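Local coordinates for protein KLLA0E02245p (Kluyveromyces lactis, PDB 4GPS) that removes NAD and N7-methylguanosine caps from RNA 5' ends and degrades RNA in the 5'-to-3' direction, using a divalent metal cation, at residues 86-89 and 90-93. Sequence-based numbering, arbitrary orientation.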
loop_
_atom_site.group_PDB
_atom_site.type_symbol
_atom_site.label_atom_id
_atom_site.label_comp_id
_atom_site.label_asym_id
_atom_site.label_seq_id
_atom_site.Cartn_x
_atom_site.Cartn_y
_atom_site.Cartn_z
ATOM N N CYS A 86 -7.878 5.324 11.990
ATOM C CA CYS A 86 -6.733 4.519 11.681
ATOM C C CYS A 86 -5.558 4.802 12.615
ATOM O O CYS A 86 -5.178 5.952 12.783
ATOM C CB CYS A 86 -6.332 4.781 10.240
ATOM S SG CYS A 86 -5.358 3.463 9.625
ATOM N N LYS A 87 -4.961 3.769 13.213
ATOM C CA LYS A 87 -3.820 4.015 14.095
ATOM C C LYS A 87 -2.755 2.932 14.059
ATOM O O LYS A 87 -3.022 1.786 13.684
ATOM C CB LYS A 87 -4.299 4.225 15.543
ATOM C CG LYS A 87 -5.268 3.178 16.057
ATOM C CD LYS A 87 -5.865 3.601 17.423
ATOM C CE LYS A 87 -7.115 2.797 17.826
ATOM N NZ LYS A 87 -6.852 1.328 17.793
ATOM N N GLU A 88 -1.529 3.303 14.403
ATOM C CA GLU A 88 -0.473 2.312 14.463
ATOM C C GLU A 88 -0.652 1.622 15.814
ATOM O O GLU A 88 -0.672 2.284 16.832
ATOM C CB GLU A 88 0.902 2.950 14.432
ATOM C CG GLU A 88 1.975 1.864 14.583
ATOM C CD GLU A 88 3.383 2.366 14.431
ATOM O OE1 GLU A 88 4.038 2.672 15.440
ATOM O OE2 GLU A 88 3.841 2.464 13.294
ATOM N N VAL A 89 -0.786 0.302 15.828
ATOM C CA VAL A 89 -0.965 -0.411 17.089
ATOM C C VAL A 89 0.320 -1.138 17.535
ATOM O O VAL A 89 0.477 -1.433 18.701
ATOM C CB VAL A 89 -2.160 -1.413 17.002
ATOM C CG1 VAL A 89 -3.473 -0.652 16.711
ATOM C CG2 VAL A 89 -1.900 -2.444 15.911
ATOM N N HIS A 90 1.226 -1.434 16.609
ATOM C CA HIS A 90 2.508 -2.081 16.943
ATOM C C HIS A 90 3.456 -1.754 15.795
ATOM O O HIS A 90 3.014 -1.319 14.731
ATOM C CB HIS A 90 2.380 -3.606 16.994
ATOM C CG HIS A 90 1.633 -4.122 18.180
ATOM N ND1 HIS A 90 2.185 -4.173 19.441
ATOM C CD2 HIS A 90 0.372 -4.608 18.298
ATOM C CE1 HIS A 90 1.299 -4.671 20.284
ATOM N NE2 HIS A 90 0.191 -4.942 19.617
ATOM N N ASN A 91 4.750 -1.938 16.027
ATOM C CA ASN A 91 5.724 -1.786 14.984
ATOM C C ASN A 91 6.837 -2.743 15.351
ATOM O O ASN A 91 6.893 -3.203 16.483
ATOM C CB ASN A 91 6.225 -0.350 14.854
ATOM C CG ASN A 91 6.852 0.157 16.099
ATOM O OD1 ASN A 91 7.891 -0.337 16.534
ATOM N ND2 ASN A 91 6.235 1.168 16.689
ATOM N N CYS A 92 7.679 -3.107 14.388
ATOM C CA CYS A 92 8.769 -4.008 14.695
ATOM C C CYS A 92 9.812 -4.023 13.614
ATOM O O CYS A 92 9.512 -3.799 12.444
ATOM C CB CYS A 92 8.271 -5.430 14.913
ATOM S SG CYS A 92 7.557 -6.176 13.461
ATOM N N SER A 93 11.051 -4.247 14.024
ATOM C CA SER A 93 12.132 -4.339 13.074
ATOM C C SER A 93 12.522 -5.814 13.043
ATOM O O SER A 93 12.555 -6.510 14.066
ATOM C CB SER A 93 13.304 -3.433 13.465
ATOM O OG SER A 93 13.561 -3.492 14.841
#
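Val89 and His90 bend strand 86-95 where they meet: the directions of 86-89 and 90-93 differ by 47°, and Val89, with near-helical backbone angles in an otherwise extended strand, makes backbone hydrogen bonds with Ile264, as does His90. Across this kink Glu88 and Asn91, three residues apart, reach each other. The Asn91 ND2 to Glu88 OE1 distance is 2.9 Å and the N-H...O angle 165°, a nearly straight hydrogen bond. The acceptor lies almost in the amide plane, whereas the donor comes from above the carboxylate, whose plane is steeply inclined to the amide. Glu88 has CG anti to its N (chi1 177°) and stays extended, which carries the carboxylate past the His90 carbonyl; Glu88 CG is 3.4 Å from His90 O. Glu88 OE2 is hydrogen-bonded to Ser263 OG and Tyr291 OH, Asn91 OD1 to Ser107 OG. With an alanine in place of Glu88, Asn91 ND2 and the hydroxyls of Ser263 and Tyr291 would probably all lose their carboxylate partner. The His90 ring stands with one face over Val89 O, CG being 3.0 Å from Val89 O, while His90 ND1 is hydrogen-bonded to Asn104 ND2. Two residues facing one on antiparallel strand 259-268 define a classic beta bulge.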